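Local coordinates for dienelactone hydrolase (PDB 2O2G), which probably acts as a hydrolase of the dienelactone hydrolase family, with an alpha/beta-hydrolase fold, though its natural substrate is not established, at residues A[115-129]-A[138-152]. Residues are numbered along the deposited sequence; the frame is centred on the assembly and turned at random. Where two conformers were deposited one is given.
With SO4 (sulfate ion), chain B; SO4 (sulfate ion), chain C.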
loop_
_atom_site.group_PDB
_atom_site.type_symbol
_atom_site.label_atom_id
_atom_site.label_comp_id
_atom_site.label_asym_id
_atom_site.label_seq_id
_atom_site.Cartn_x
_atom_site.Cartn_y
_atom_site.Cartn_z
ATOM N N LYS A 115 -5.385 7.930 -11.030
ATOM C CA LYS A 115 -4.503 8.550 -10.023
ATOM C C LYS A 115 -4.032 7.496 -9.014
ATOM O O LYS A 115 -4.831 6.867 -8.295
ATOM C CB LYS A 115 -5.135 9.763 -9.345
ATOM C CG LYS A 115 -5.097 11.040 -10.211
ATOM C CD LYS A 115 -6.067 11.035 -11.321
ATOM C CE LYS A 115 -5.817 12.181 -12.304
ATOM N NZ LYS A 115 -5.671 13.481 -11.627
ATOM N N VAL A 116 -2.717 7.342 -8.929
ATOM C CA VAL A 116 -2.162 6.312 -8.089
ATOM C C VAL A 116 -2.056 6.696 -6.631
ATOM O O VAL A 116 -1.569 7.771 -6.291
ATOM C CB VAL A 116 -0.787 5.820 -8.568
ATOM C CG1 VAL A 116 -0.216 4.780 -7.595
ATOM C CG2 VAL A 116 -0.885 5.210 -9.982
ATOM N N GLY A 117 -2.510 5.774 -5.778
ATOM C CA GLY A 117 -2.341 5.879 -4.330
ATOM C C GLY A 117 -1.739 4.567 -3.825
ATOM O O GLY A 117 -1.880 3.528 -4.458
ATOM N N TYR A 118 -1.114 4.592 -2.651
ATOM C CA TYR A 118 -0.529 3.381 -2.096
ATOM C C TYR A 118 -1.186 2.986 -0.775
ATOM O O TYR A 118 -1.526 3.865 0.085
ATOM C CB TYR A 118 0.967 3.535 -1.806
ATOM C CG TYR A 118 1.936 3.779 -2.957
ATOM C CD1 TYR A 118 1.692 3.355 -4.247
ATOM C CD2 TYR A 118 3.168 4.343 -2.687
ATOM C CE1 TYR A 118 2.627 3.565 -5.249
ATOM C CE2 TYR A 118 4.118 4.534 -3.666
ATOM C CZ TYR A 118 3.862 4.148 -4.936
ATOM O OH TYR A 118 4.847 4.384 -5.867
ATOM N N PHE A 119 -1.400 1.686 -0.629
ATOM C CA PHE A 119 -1.878 1.110 0.628
ATOM C C PHE A 119 -0.804 0.152 1.041
ATOM O O PHE A 119 -0.670 -0.915 0.439
ATOM C CB PHE A 119 -3.242 0.430 0.516
ATOM C CG PHE A 119 -3.742 -0.119 1.844
ATOM C CD1 PHE A 119 -3.312 -1.360 2.317
ATOM C CD2 PHE A 119 -4.619 0.605 2.629
ATOM C CE1 PHE A 119 -3.771 -1.859 3.573
ATOM C CE2 PHE A 119 -5.058 0.126 3.897
ATOM C CZ PHE A 119 -4.642 -1.085 4.363
ATOM N N GLY A 120 -0.025 0.523 2.062
ATOM C CA GLY A 120 1.063 -0.297 2.496
ATOM C C GLY A 120 0.736 -0.958 3.815
ATOM O O GLY A 120 0.394 -0.253 4.757
ATOM N N ALA A 121 0.869 -2.289 3.881
ATOM C CA ALA A 121 0.525 -3.064 5.072
ATOM C C ALA A 121 1.772 -3.524 5.831
ATOM O O ALA A 121 2.699 -4.114 5.229
ATOM C CB ALA A 121 -0.305 -4.267 4.685
ATOM N N SER A 122 1.780 -3.255 7.129
ATOM C CA SER A 122 2.883 -3.654 7.996
ATOM C C SER A 122 4.221 -3.191 7.391
ATOM O O SER A 122 4.392 -2.005 7.186
ATOM C CB SER A 122 2.816 -5.156 8.252
ATOM O OG SER A 122 1.588 -5.488 8.872
ATOM N N THR A 123 5.167 -4.088 7.080
ATOM C CA THR A 123 6.436 -3.644 6.444
ATOM C C THR A 123 6.232 -2.912 5.075
ATOM O O THR A 123 7.096 -2.111 4.638
ATOM C CB THR A 123 7.465 -4.806 6.258
ATOM O OG1 THR A 123 6.897 -5.831 5.434
ATOM C CG2 THR A 123 7.897 -5.375 7.593
ATOM N N GLY A 124 5.105 -3.171 4.410
ATOM C CA GLY A 124 4.746 -2.462 3.172
ATOM C C GLY A 124 4.599 -0.945 3.330
ATOM O O GLY A 124 4.850 -0.171 2.376
ATOM N N GLY A 125 4.191 -0.519 4.526
ATOM C CA GLY A 125 4.037 0.908 4.844
ATOM C C GLY A 125 5.305 1.696 4.568
ATOM O O GLY A 125 5.294 2.674 3.819
ATOM N N GLY A 126 6.407 1.277 5.172
ATOM C CA GLY A 126 7.685 1.919 4.939
ATOM C C GLY A 126 8.081 1.897 3.470
ATOM O O GLY A 126 8.595 2.900 2.941
ATOM N N ALA A 127 7.855 0.757 2.821
ATOM C CA ALA A 127 8.219 0.602 1.425
ATOM C C ALA A 127 7.418 1.587 0.563
ATOM O O ALA A 127 7.978 2.202 -0.332
ATOM C CB ALA A 127 7.994 -0.816 0.996
ATOM N N ALA A 128 6.131 1.764 0.901
ATOM C CA ALA A 128 5.231 2.675 0.224
ATOM C C ALA A 128 5.728 4.102 0.338
ATOM O O ALA A 128 5.683 4.838 -0.660
ATOM C CB ALA A 128 3.844 2.591 0.812
ATOM N N LEU A 129 6.171 4.497 1.543
ATOM C CA LEU A 129 6.653 5.854 1.735
ATOM C C LEU A 129 7.947 6.077 0.985
ATOM O O LEU A 129 8.152 7.162 0.456
ATOM C CB LEU A 129 6.812 6.208 3.216
ATOM C CG LEU A 129 5.427 6.247 3.880
ATOM C CD1 LEU A 129 5.547 6.043 5.361
ATOM C CD2 LEU A 129 4.659 7.541 3.553
ATOM N N THR A 138 3.494 11.632 -9.338
ATOM C CA THR A 138 2.619 10.528 -9.724
ATOM C C THR A 138 1.774 9.975 -8.582
ATOM O O THR A 138 0.615 9.615 -8.793
ATOM C CB THR A 138 3.473 9.395 -10.355
ATOM O OG1 THR A 138 4.205 9.937 -11.456
ATOM C CG2 THR A 138 2.630 8.200 -10.863
ATOM N N VAL A 139 2.342 9.869 -7.385
ATOM C CA VAL A 139 1.641 9.250 -6.265
ATOM C C VAL A 139 0.925 10.346 -5.502
ATOM O O VAL A 139 1.562 11.286 -5.024
ATOM C CB VAL A 139 2.595 8.500 -5.335
ATOM C CG1 VAL A 139 1.780 7.787 -4.229
ATOM C CG2 VAL A 139 3.469 7.525 -6.143
ATOM N N GLN A 140 -0.393 10.219 -5.442
ATOM C CA GLN A 140 -1.293 11.231 -4.873
ATOM C C GLN A 140 -1.815 10.987 -3.468
ATOM O O GLN A 140 -2.486 11.874 -2.894
ATOM C CB GLN A 140 -2.494 11.457 -5.800
ATOM C CG GLN A 140 -2.112 12.000 -7.182
ATOM C CD GLN A 140 -3.251 12.669 -7.958
ATOM O OE1 GLN A 140 -3.041 13.074 -9.099
ATOM N NE2 GLN A 140 -4.453 12.815 -7.343
ATOM N N ALA A 141 -1.510 9.823 -2.898
ATOM C CA ALA A 141 -1.941 9.488 -1.541
ATOM C C ALA A 141 -1.295 8.209 -1.060
ATOM O O ALA A 141 -0.969 7.316 -1.841
ATOM C CB ALA A 141 -3.499 9.366 -1.443
ATOM N N VAL A 142 -1.089 8.128 0.249
ATOM C CA VAL A 142 -0.523 6.938 0.864
ATOM C C VAL A 142 -1.246 6.672 2.185
ATOM O O VAL A 142 -1.528 7.591 2.926
ATOM C CB VAL A 142 1.005 7.074 1.159
ATOM C CG1 VAL A 142 1.537 5.842 1.953
ATOM C CG2 VAL A 142 1.805 7.272 -0.121
ATOM N N VAL A 143 -1.557 5.409 2.437
ATOM C CA VAL A 143 -2.122 4.965 3.711
ATOM C C VAL A 143 -1.167 3.854 4.192
ATOM O O VAL A 143 -0.834 2.941 3.431
ATOM C CB VAL A 143 -3.538 4.407 3.576
ATOM C CG1 VAL A 143 -4.028 3.830 4.916
ATOM C CG2 VAL A 143 -4.484 5.453 3.087
ATOM N N SER A 144 -0.718 3.955 5.437
ATOM C CA SER A 144 0.159 2.965 6.037
ATOM C C SER A 144 -0.605 2.280 7.158
ATOM O O SER A 144 -1.063 2.961 8.076
ATOM C CB SER A 144 1.434 3.609 6.559
ATOM O OG SER A 144 2.079 2.670 7.392
ATOM N N ARG A 145 -0.820 0.962 7.029
ATOM C CA ARG A 145 -1.561 0.183 8.046
ATOM C C ARG A 145 -0.597 -0.543 8.966
ATOM O O ARG A 145 0.037 -1.533 8.575
ATOM C CB ARG A 145 -2.507 -0.819 7.392
ATOM C CG ARG A 145 -3.420 -1.583 8.369
ATOM C CD ARG A 145 -3.657 -2.981 7.876
ATOM N NE ARG A 145 -2.452 -3.797 8.100
ATOM C CZ ARG A 145 -2.247 -4.997 7.588
ATOM N NH1 ARG A 145 -3.093 -5.521 6.713
ATOM N NH2 ARG A 145 -1.135 -5.638 7.885
ATOM N N GLY A 146 -0.474 -0.039 10.193
ATOM C CA GLY A 146 0.404 -0.669 11.186
ATOM C C GLY A 146 1.839 -0.809 10.720
ATOM O O GLY A 146 2.454 -1.846 10.930
ATOM N N GLY A 147 2.391 0.238 10.122
ATOM C CA GLY A 147 3.754 0.186 9.635
ATOM C C GLY A 147 4.816 0.726 10.585
ATOM O O GLY A 147 4.527 1.125 11.710
ATOM N N ARG A 148 6.049 0.690 10.113
ATOM C CA ARG A 148 7.207 1.290 10.822
ATOM C C ARG A 148 7.838 2.307 9.851
ATOM O O ARG A 148 8.943 2.100 9.361
ATOM C CB ARG A 148 8.240 0.247 11.290
ATOM C CG ARG A 148 7.758 -0.666 12.410
ATOM C CD ARG A 148 7.487 0.092 13.723
ATOM N NE ARG A 148 8.649 0.881 14.136
ATOM C CZ ARG A 148 9.729 0.378 14.707
ATOM N NH1 ARG A 148 9.810 -0.911 14.982
ATOM N NH2 ARG A 148 10.737 1.172 15.028
ATOM N N PRO A 149 7.103 3.404 9.558
ATOM C CA PRO A 149 7.559 4.503 8.690
ATOM C C PRO A 149 8.791 5.185 9.255
ATOM O O PRO A 149 9.638 5.669 8.532
ATOM C CB PRO A 149 6.373 5.474 8.740
ATOM C CG PRO A 149 5.696 5.171 10.028
ATOM C CD PRO A 149 5.765 3.696 10.100
ATOM N N ASP A 150 8.887 5.225 10.577
ATOM C CA ASP A 150 10.025 5.835 11.241
ATOM C C ASP A 150 11.327 5.199 10.789
ATOM O O ASP A 150 12.391 5.808 10.925
ATOM C CB ASP A 150 9.904 5.653 12.744
ATOM C CG ASP A 150 9.775 4.204 13.112
ATOM O OD1 ASP A 150 8.759 3.566 12.685
ATOM O OD2 ASP A 150 10.707 3.700 13.779
ATOM N N LEU A 151 11.259 3.980 10.256
ATOM C CA LEU A 151 12.459 3.294 9.784
ATOM C C LEU A 151 12.812 3.592 8.326
ATOM O O LEU A 151 13.618 2.885 7.734
ATOM C CB LEU A 151 12.335 1.785 10.035
ATOM C CG LEU A 151 12.158 1.358 11.505
ATOM C CD1 LEU A 151 12.044 -0.160 11.540
ATOM C CD2 LEU A 151 13.290 1.859 12.388
ATOM N N ALA A 152 12.258 4.670 7.776
ATOM C CA ALA A 152 12.543 5.151 6.407
ATOM C C ALA A 152 12.740 6.667 6.537
ATOM O O ALA A 152 12.099 7.431 5.828
ATOM C CB ALA A 152 11.364 4.868 5.514
HETATM S S SO4 B . -0.569 -8.346 5.187
HETATM O O1 SO4 B . -0.143 -7.849 3.891
HETATM O O2 SO4 B . -0.513 -9.777 5.100
HETATM O O3 SO4 B . -1.964 -7.982 5.340
HETATM O O4 SO4 B . 0.232 -7.817 6.285
HETATM S S SO4 C . 7.277 11.614 -10.681
HETATM O O1 SO4 C . 7.117 11.795 -12.134
HETATM O O2 SO4 C . 8.490 10.847 -10.495
HETATM O O3 SO4 C . 6.074 10.953 -10.213
HETATM O O4 SO4 C . 7.430 12.913 -10.018
HETATM O O HOH W 1 -0.957 8.558 -10.664
HETATM O O HOH W 2 -0.351 -3.966 10.262
HETATM O O HOH W 3 6.295 -0.383 7.492
#
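Arg145 lays its guanidinium flat over the methyl of Ala121, CB standing 3.4 Å above the plane, and brings its edge to Ser122 and a sulfate. Its chain leaves with CG anti to the backbone N (chi1 -174°) and bends at chi2 and chi3, which carries the guanidinium over Ala121. NH1 and NH2 donate to sulfate O3 and O4, each at 3.0 Å, while Arg145 NE donates a hydrogen bond to a water that also bonds to Ser122 OG and donates to Arg145 O. Ser122 OG itself lies 2.9 Å from Arg145 NH2.

Ser122, strained at phi 51° and psi -120°, sits in the strand-to-helix turn of what is probably a GxSxG nucleophile elbow and, with His199 and Asp171, is probably the nucleophile of a catalytic triad. Leading into the turn, parallel strands 115-121 and 139-145 are joined through helix 123-134 as a beta-alpha-beta unit. The ladder ends in Arg145 N to Gly120 O and Ser122 N to Arg145 O, both 2.8 Å. Helix 123-134 presses close where Gly125 CA meets Ser144 OG at 3.7 Å; farther along, Leu129 CD2 and Ala128 CB rest on Val142 CG1. Toward the start of the strands, on this same helix-covered face, Val139 CG1 makes a CH-pi contact over the centre of the Tyr118 ring, whose hydroxyl bonds to Thr102. On the other side of the sheet, the Phe119 tip CZ reaches Arg145 CB at 3.7 Å.

Ser46, Arg52, Gly43 and Ser50 also hydrogen-bond to the sulfate held by Arg145, probably from the crystallisation liquor, so the chemistry beside the putative nucleophile is consistent with a pocket that accepts an anionic group.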